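Local coordinates for protein endo-1,3-beta-glucanase, family GH16 (Zobellia galactanivorans, PDB 4CRQ) that probably hydrolyses internal beta-1,3-glucosidic bonds of laminarin, through the family 16 glycoside hydrolase module that makes up this chain, at residues A[12-24]-A[66-78]. The protein carries 1 engineered substitution. Sequence-based numbering, arbitrary orientation.
Sequences DDGIGPDWVFETG and SARMKTQGRKSFK. With ACT (acetate ion), chain F.
Lys70 NZ is gripped by three groups. It donates to Gln72 OE1 at 2.7 Å and to acetate OXT at 3.0 Å, and makes a weak salt bridge to Glu22 OE2 across the contact. Glu22 also pairs with Arg68, whose NE lies 2.7 Å from Glu22 OE1. That nitrogen comes from above the carboxylate plane, 38° out of it, and the hydrogen bond is bent. Arg68 runs extended from CG to NE, which carries its NH2 on to acetate O. With an alanine in place of Arg68, Glu22 OE1 would probably lose its charged mate and the acetate one of its donors. The acetate is probably from the crystallisation liquor.

Beneath these side chains, Val20 and Lys70 form an antiparallel hydrogen-bonded pair. Phe21 and Met69 follow as a non-hydrogen-bonded pair, their side chains on the other side of the sheet from Glu22 and Lys70. Here Met69 CG lies 3.4 Å from Phe21 CE2, the two side chains running alongside each other. A bend at chi3 (65°) turns Met69 CE over one face of the Trp19 indole, as a CH-pi contact. Thr71 CG2 covers the opposite face, 3.7 Å from the six-membered ring centroid. The indole is thus held between two methyl groups, while its NE1 bonds to Asp9. Ile15 CG2 meets Met69 CE tip to tip.

Farther along, Arg74 NH1 bonds to Pro17 O at 3.0 Å, from above the carbonyl plane. Val20 CG2 packs on a face of that guanidinium. Strand 196-204 borders 62-70 on its other side, with backbone bonds from Met69 to Leu200 and from Thr71 to Ile198. The short strand 20-22 thus extends a sheet of the beta-sandwich jelly roll characteristic of family 16 glycoside hydrolases.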
ATOM      1  N   ASP A  12      -9.880  -5.669  15.869  1.00 23.95           N
ATOM      2  CA  ASP A  12      -9.966  -6.132  17.267  1.00 30.39           C
ATOM      3  C   ASP A  12      -9.877  -7.649  17.412  1.00 33.80           C
ATOM      4  O   ASP A  12      -9.039  -8.154  18.169  1.00 41.11           O
ATOM      5  CB  ASP A  12     -11.228  -5.615  17.972  1.00 36.33           C
ATOM      6  CG  ASP A  12     -11.234  -4.108  18.167  1.00 41.91           C
ATOM      7  OD1 ASP A  12     -10.175  -3.444  18.192  1.00 37.75           O
ATOM      8  OD2 ASP A  12     -12.350  -3.570  18.317  1.00 43.76           O
ATOM      9  N   ASP A  13     -10.725  -8.359  16.671  1.00 39.21           N
ATOM     10  CA  ASP A  13     -10.821  -9.836  16.763  1.00 40.10           C
ATOM     11  C   ASP A  13     -10.880 -10.535  15.416  1.00 39.38           C
ATOM     12  O   ASP A  13     -10.643 -11.760  15.331  1.00 47.13           O
ATOM     13  CB  ASP A  13     -12.042 -10.219  17.612  1.00 44.47           C
ATOM     14  CG  ASP A  13     -11.883  -9.856  19.090  1.00 58.52           C
ATOM     15  OD1 ASP A  13     -10.980 -10.416  19.761  1.00 61.39           O
ATOM     16  OD2 ASP A  13     -12.672  -9.014  19.587  1.00 59.03           O
ATOM     17  N   GLY A  14     -11.204  -9.760  14.382  1.00 33.26           N
ATOM     18  CA  GLY A  14     -11.231 -10.249  13.021  1.00 31.22           C
ATOM     19  C   GLY A  14     -11.052  -9.129  12.027  1.00 26.79           C
ATOM     20  O   GLY A  14     -10.892  -7.941  12.397  1.00 27.89           O
ATOM     21  N   ILE A  15     -11.067  -9.514  10.756  1.00 27.01           N
ATOM     22  CA  ILE A  15     -10.905  -8.575   9.649  1.00 25.21           C
ATOM     23  C   ILE A  15     -12.287  -7.978   9.420  1.00 24.09           C
ATOM     24  O   ILE A  15     -13.299  -8.729   9.404  1.00 29.69           O
ATOM     25  CB  ILE A  15     -10.274  -9.248   8.401  1.00 26.10           C
ATOM     26  CG1 ILE A  15      -8.854  -9.747   8.773  1.00 26.16           C
ATOM     27  CG2 ILE A  15     -10.263  -8.288   7.206  1.00 26.28           C
ATOM     28  CD1 ILE A  15      -8.036 -10.465   7.708  1.00 26.04           C
ATOM     29  N   GLY A  16     -12.352  -6.657   9.258  1.00 26.36           N
ATOM     30  CA  GLY A  16     -13.649  -5.976   9.085  1.00 25.45           C
ATOM     31  C   GLY A  16     -14.339  -6.274   7.758  1.00 24.80           C
ATOM     32  O   GLY A  16     -13.744  -6.909   6.887  1.00 26.51           O
ATOM     33  N   PRO A  17     -15.589  -5.787   7.594  1.00 25.01           N
ATOM     34  CA  PRO A  17     -16.445  -6.140   6.438  1.00 26.72           C
ATOM     35  C   PRO A  17     -16.072  -5.459   5.099  1.00 20.46           C
ATOM     36  O   PRO A  17     -16.691  -5.812   4.057  1.00 27.35           O
ATOM     37  CB  PRO A  17     -17.849  -5.710   6.906  1.00 30.84           C
ATOM     38  CG  PRO A  17     -17.585  -4.583   7.837  1.00 30.30           C
ATOM     39  CD  PRO A  17     -16.278  -4.879   8.536  1.00 26.28           C
ATOM     40  N   ASP A  18     -15.106  -4.526   5.122  1.00 22.03           N
ATOM     41  CA  ASP A  18     -14.820  -3.713   3.910  1.00 21.61           C
ATOM     42  C   ASP A  18     -13.636  -4.168   3.069  1.00 22.35           C
ATOM     43  O   ASP A  18     -13.234  -3.478   2.149  1.00 26.66           O
ATOM     44  CB  ASP A  18     -14.737  -2.222   4.294  1.00 22.76           C
ATOM     45  CG  ASP A  18     -16.028  -1.732   4.881  1.00 24.79           C
ATOM     46  OD1 ASP A  18     -17.073  -1.941   4.229  1.00 29.16           O
ATOM     47  OD2 ASP A  18     -16.016  -1.162   5.992  1.00 24.80           O
ATOM     48  N   TRP A  19     -13.111  -5.347   3.383  1.00 21.32           N
ATOM     49  CA  TRP A  19     -11.977  -5.888   2.641  1.00 20.47           C
ATOM     50  C   TRP A  19     -12.299  -7.049   1.742  1.00 19.94           C
ATOM     51  O   TRP A  19     -13.049  -7.954   2.117  1.00 25.90           O
ATOM     52  CB  TRP A  19     -10.901  -6.330   3.620  1.00 21.49           C
ATOM     53  CG  TRP A  19     -10.380  -5.220   4.499  1.00 18.89           C
ATOM     54  CD1 TRP A  19     -10.772  -4.914   5.800  1.00 22.06           C
ATOM     55  CD2 TRP A  19      -9.334  -4.227   4.167  1.00 20.57           C
ATOM     56  NE1 TRP A  19     -10.063  -3.837   6.283  1.00 23.13           N
ATOM     57  CE2 TRP A  19      -9.190  -3.375   5.358  1.00 20.98           C
ATOM     58  CE3 TRP A  19      -8.527  -3.968   3.039  1.00 19.91           C
ATOM     59  CZ2 TRP A  19      -8.271  -2.314   5.406  1.00 20.57           C
ATOM     60  CZ3 TRP A  19      -7.613  -2.898   3.099  1.00 19.93           C
ATOM     61  CH2 TRP A  19      -7.488  -2.091   4.261  1.00 21.07           C
ATOM     62  N   VAL A  20     -11.707  -7.007   0.550  1.00 20.86           N
ATOM     63  CA  VAL A  20     -11.754  -8.051  -0.479  1.00 25.71           C
ATOM     64  C   VAL A  20     -10.337  -8.584  -0.590  1.00 23.89           C
ATOM     65  O   VAL A  20      -9.364  -7.796  -0.613  1.00 23.99           O
ATOM     66  CB  VAL A  20     -12.227  -7.460  -1.837  1.00 28.30           C
ATOM     67  CG1 VAL A  20     -12.096  -8.444  -2.999  1.00 29.10           C
ATOM     68  CG2 VAL A  20     -13.661  -6.960  -1.706  1.00 32.50           C
ATOM     69  N   PHE A  21     -10.200  -9.901  -0.679  1.00 21.86           N
ATOM     70  CA  PHE A  21      -8.883 -10.551  -0.770  1.00 23.32           C
ATOM     71  C   PHE A  21      -8.603 -10.927  -2.202  1.00 25.67           C
ATOM     72  O   PHE A  21      -9.469 -11.471  -2.881  1.00 30.76           O
ATOM     73  CB  PHE A  21      -8.855 -11.774   0.146  1.00 25.30           C
ATOM     74  CG  PHE A  21      -9.038 -11.404   1.584  1.00 28.24           C
ATOM     75  CD1 PHE A  21     -10.335 -11.261   2.123  1.00 30.34           C
ATOM     76  CD2 PHE A  21      -7.927 -11.166   2.410  1.00 31.52           C
ATOM     77  CE1 PHE A  21     -10.525 -10.895   3.458  1.00 32.97           C
ATOM     78  CE2 PHE A  21      -8.118 -10.800   3.756  1.00 34.17           C
ATOM     79  CZ  PHE A  21      -9.413 -10.663   4.276  1.00 32.61           C
ATOM     80  N   GLU A  22      -7.394 -10.626  -2.655  1.00 23.07           N
ATOM     81  CA  GLU A  22      -6.949 -11.008  -4.003  1.00 23.89           C
ATOM     82  C   GLU A  22      -6.166 -12.308  -3.915  1.00 21.99           C
ATOM     83  O   GLU A  22      -5.594 -12.627  -2.865  1.00 25.16           O
ATOM     84  CB  GLU A  22      -6.167  -9.871  -4.651  1.00 27.63           C
ATOM     85  CG  GLU A  22      -7.111  -8.722  -4.981  1.00 29.91           C
ATOM     86  CD  GLU A  22      -6.420  -7.554  -5.604  1.00 28.64           C
ATOM     87  OE1 GLU A  22      -5.666  -6.871  -4.909  1.00 35.31           O
ATOM     88  OE2 GLU A  22      -6.666  -7.327  -6.813  1.00 34.54           O
ATOM     89  N   THR A  23      -6.146 -13.072  -5.005  1.00 24.97           N
ATOM     90  CA  THR A  23      -5.439 -14.335  -5.010  1.00 23.35           C
ATOM     91  C   THR A  23      -4.612 -14.444  -6.274  1.00 25.79           C
ATOM     92  O   THR A  23      -4.926 -13.760  -7.284  1.00 25.52           O
ATOM     93  CB  THR A  23      -6.417 -15.555  -4.927  1.00 24.51           C
ATOM     94  OG1 THR A  23      -7.218 -15.569  -6.110  1.00 30.22           O
ATOM     95  CG2 THR A  23      -7.362 -15.522  -3.756  1.00 23.01           C
ATOM     96  N   GLY A  24      -3.592 -15.306  -6.240  1.00 23.50           N
ATOM     97  CA  GLY A  24      -2.774 -15.589  -7.423  1.00 24.29           C
ATOM     98  C   GLY A  24      -1.699 -14.581  -7.706  1.00 20.69           C
ATOM     99  O   GLY A  24      -1.242 -13.800  -6.825  1.00 22.86           O
ATOM    100  N   SER A  66       1.539 -14.977   0.080  1.00 18.77           N
ATOM    101  CA  SER A  66       1.363 -13.816   0.945  1.00 18.09           C
ATOM    102  C   SER A  66      -0.096 -13.387   0.778  1.00 16.87           C
ATOM    103  O   SER A  66      -0.898 -14.171   0.226  1.00 18.58           O
ATOM    104  CB  SER A  66       2.341 -12.705   0.551  1.00 18.50           C
ATOM    105  OG  SER A  66       2.325 -11.660   1.528  1.00 18.72           O
ATOM    106  N   ALA A  67      -0.449 -12.181   1.235  1.00 18.73           N
ATOM    107  CA  ALA A  67      -1.806 -11.674   1.081  1.00 17.71           C
ATOM    108  C   ALA A  67      -1.824 -10.268   0.526  1.00 18.21           C
ATOM    109  O   ALA A  67      -0.882  -9.507   0.715  1.00 19.57           O
ATOM    110  CB  ALA A  67      -2.553 -11.707   2.406  1.00 17.58           C
ATOM    111  N   ARG A  68      -2.909  -9.958  -0.176  1.00 17.98           N
ATOM    112  CA  ARG A  68      -3.186  -8.651  -0.744  1.00 18.79           C
ATOM    113  C   ARG A  68      -4.681  -8.410  -0.558  1.00 20.23           C
ATOM    114  O   ARG A  68      -5.507  -9.237  -0.963  1.00 20.85           O
ATOM    115  CB  ARG A  68      -2.780  -8.586  -2.228  1.00 20.14           C
ATOM    116  CG  ARG A  68      -3.188  -7.286  -2.934  1.00 19.75           C
ATOM    117  CD  ARG A  68      -2.467  -7.169  -4.278  1.00 22.16           C
ATOM    118  NE  ARG A  68      -3.090  -6.184  -5.175  1.00 22.63           N
ATOM    119  CZ  ARG A  68      -2.454  -5.539  -6.167  1.00 22.01           C
ATOM    120  NH1 ARG A  68      -1.143  -5.735  -6.377  1.00 22.67           N
ATOM    121  NH2 ARG A  68      -3.126  -4.686  -6.929  1.00 23.07           N
ATOM    122  N   MET A  69      -5.017  -7.276   0.059  1.00 19.13           N
ATOM    123  CA  MET A  69      -6.389  -6.931   0.416  1.00 20.02           C
ATOM    124  C   MET A  69      -6.736  -5.540  -0.059  1.00 20.26           C
ATOM    125  O   MET A  69      -5.868  -4.687  -0.078  1.00 19.51           O
ATOM    126  CB  MET A  69      -6.478  -6.900   1.936  1.00 25.60           C
ATOM    127  CG  MET A  69      -6.170  -8.176   2.657  1.00 28.43           C
ATOM    128  SD  MET A  69      -5.771  -7.822   4.382  1.00 26.89           S
ATOM    129  CE  MET A  69      -7.308  -7.159   5.075  1.00 24.36           C
ATOM    130  N   LYS A  70      -7.992  -5.292  -0.427  1.00 19.00           N
ATOM    131  CA  LYS A  70      -8.410  -3.978  -0.925  1.00 18.47           C
ATOM    132  C   LYS A  70      -9.816  -3.680  -0.456  1.00 19.69           C
ATOM    133  O   LYS A  70     -10.567  -4.619  -0.168  1.00 21.85           O
ATOM    134  CB  LYS A  70      -8.285  -3.947  -2.479  1.00 20.25           C
ATOM    135  CG  LYS A  70      -9.199  -4.960  -3.168  1.00 22.41           C
ATOM    136  CD  LYS A  70      -9.038  -5.019  -4.684  1.00 22.62           C
ATOM    137  CE  LYS A  70      -9.956  -6.080  -5.274  1.00 24.01           C
ATOM    138  NZ  LYS A  70      -9.891  -6.098  -6.765  1.00 27.70           N
ATOM    139  N   THR A  71     -10.166  -2.388  -0.394  1.00 19.37           N
ATOM    140  CA  THR A  71     -11.522  -1.997  -0.023  1.00 18.63           C
ATOM    141  C   THR A  71     -12.366  -1.702  -1.275  1.00 20.37           C
ATOM    142  O   THR A  71     -13.483  -1.185  -1.154  1.00 22.05           O
ATOM    143  CB  THR A  71     -11.538  -0.771   0.926  1.00 19.28           C
ATOM    144  OG1 THR A  71     -11.057   0.392   0.246  1.00 20.13           O
ATOM    145  CG2 THR A  71     -10.692  -1.025   2.159  1.00 19.45           C
ATOM    146  N   GLN A  72     -11.837  -2.008  -2.469  1.00 21.09           N
ATOM    147  CA  GLN A  72     -12.563  -1.759  -3.730  1.00 21.79           C
ATOM    148  C   GLN A  72     -14.013  -2.261  -3.712  1.00 24.51           C
ATOM    149  O   GLN A  72     -14.241  -3.435  -3.377  1.00 25.43           O
ATOM    150  CB  GLN A  72     -11.782  -2.331  -4.916  1.00 23.63           C
ATOM    151  CG  GLN A  72     -12.425  -2.065  -6.274  1.00 24.83           C
ATOM    152  CD  GLN A  72     -11.584  -2.621  -7.399  1.00 28.13           C
ATOM    153  OE1 GLN A  72     -10.828  -3.581  -7.201  1.00 31.83           O
ATOM    154  NE2 GLN A  72     -11.697  -2.024  -8.586  1.00 29.98           N
ATOM    155  N   GLY A  73     -14.964  -1.375  -4.048  1.00 26.57           N
ATOM    156  CA  GLY A  73     -16.400  -1.708  -4.077  1.00 28.98           C
ATOM    157  C   GLY A  73     -17.107  -1.681  -2.724  1.00 24.73           C
ATOM    158  O   GLY A  73     -18.340  -1.879  -2.652  1.00 28.31           O
ATOM    159  N   ARG A  74     -16.341  -1.452  -1.652  1.00 25.20           N
ATOM    160  CA  ARG A  74     -16.879  -1.419  -0.281  1.00 27.04           C
ATOM    161  C   ARG A  74     -16.629  -0.093   0.402  1.00 23.89           C
ATOM    162  O   ARG A  74     -17.548   0.425   1.076  1.00 26.89           O
ATOM    163  CB  ARG A  74     -16.353  -2.598   0.560  1.00 26.80           C
ATOM    164  CG  ARG A  74     -16.668  -3.915  -0.125  1.00 30.81           C
ATOM    165  CD  ARG A  74     -16.471  -5.129   0.716  1.00 34.73           C
ATOM    166  NE  ARG A  74     -16.823  -6.344  -0.028  1.00 34.24           N
ATOM    167  CZ  ARG A  74     -16.757  -7.564   0.497  1.00 36.70           C
ATOM    168  NH1 ARG A  74     -16.353  -7.725   1.770  1.00 36.78           N
ATOM    169  NH2 ARG A  74     -17.091  -8.621  -0.230  1.00 39.83           N
ATOM    170  N   LYS A  75     -15.425   0.472   0.230  1.00 22.58           N
ATOM    171  CA  LYS A  75     -15.126   1.719   0.905  1.00 23.67           C
ATOM    172  C   LYS A  75     -14.182   2.521   0.051  1.00 24.34           C
ATOM    173  O   LYS A  75     -13.142   2.006  -0.340  1.00 23.40           O
ATOM    174  CB  LYS A  75     -14.556   1.397   2.297  1.00 27.08           C
ATOM    175  CG  LYS A  75     -14.619   2.481   3.331  1.00 31.96           C
ATOM    176  CD  LYS A  75     -15.984   3.043   3.690  1.00 36.69           C
ATOM    177  CE  LYS A  75     -17.008   2.095   4.292  1.00 43.37           C
ATOM    178  NZ  LYS A  75     -18.108   2.957   4.851  1.00 31.09           N
ATOM    179  N   SER A  76     -14.543   3.765  -0.258  1.00 20.88           N
ATOM    180  CA  SER A  76     -13.643   4.611  -1.060  1.00 21.48           C
ATOM    181  C   SER A  76     -13.834   6.053  -0.597  1.00 21.87           C
ATOM    182  O   SER A  76     -14.893   6.415  -0.007  1.00 22.81           O
ATOM    183  CB  SER A  76     -13.848   4.440  -2.579  1.00 25.58           C
ATOM    184  OG  SER A  76     -15.185   4.738  -2.921  1.00 26.83           O
ATOM    185  N   PHE A  77     -12.799   6.850  -0.855  1.00 22.22           N
ATOM    186  CA  PHE A  77     -12.671   8.200  -0.302  1.00 23.26           C
ATOM    187  C   PHE A  77     -12.200   9.167  -1.321  1.00 23.66           C
ATOM    188  O   PHE A  77     -11.312   8.834  -2.111  1.00 24.41           O
ATOM    189  CB  PHE A  77     -11.655   8.187   0.895  1.00 22.51           C
ATOM    190  CG  PHE A  77     -11.969   7.121   1.903  1.00 19.67           C
ATOM    191  CD1 PHE A  77     -12.980   7.325   2.897  1.00 21.60           C
ATOM    192  CD2 PHE A  77     -11.321   5.862   1.833  1.00 23.17           C
ATOM    193  CE1 PHE A  77     -13.278   6.314   3.809  1.00 23.42           C
ATOM    194  CE2 PHE A  77     -11.636   4.849   2.745  1.00 24.48           C
ATOM    195  CZ  PHE A  77     -12.617   5.073   3.725  1.00 24.55           C
ATOM    196  N   LYS A  78     -12.781  10.367  -1.286  1.00 23.07           N
ATOM    197  CA  LYS A  78     -12.278  11.499  -2.072  1.00 24.21           C
ATOM    198  C   LYS A  78     -11.767  12.508  -1.051  1.00 21.16           C
ATOM    199  O   LYS A  78     -12.549  13.159  -0.380  1.00 25.96           O
ATOM    200  CB  LYS A  78     -13.340  12.086  -2.995  1.00 25.74           C
ATOM    201  CG  LYS A  78     -12.858  13.275  -3.813  1.00 25.36           C
ATOM    202  CD  LYS A  78     -13.996  13.757  -4.703  1.00 34.08           C
ATOM    203  CE  LYS A  78     -13.730  15.142  -5.227  1.00 42.95           C
ATOM    204  NZ  LYS A  78     -14.637  15.463  -6.358  1.00 48.39           N
TER
HETATM  205  C   ACT F1257      -6.824  -4.404  -8.282  1.00 51.65           C
HETATM  206  O   ACT F1257      -6.091  -4.963  -7.440  1.00 37.98           O
HETATM  207  OXT ACT F1257      -7.963  -4.803  -8.657  1.00 44.60           O
HETATM  208  CH3 ACT F1257      -6.278  -3.169  -8.881  1.00 45.83           C
HETATM  209  O   HOH W   1      -4.785 -12.326  -0.175  1.00 22.48           O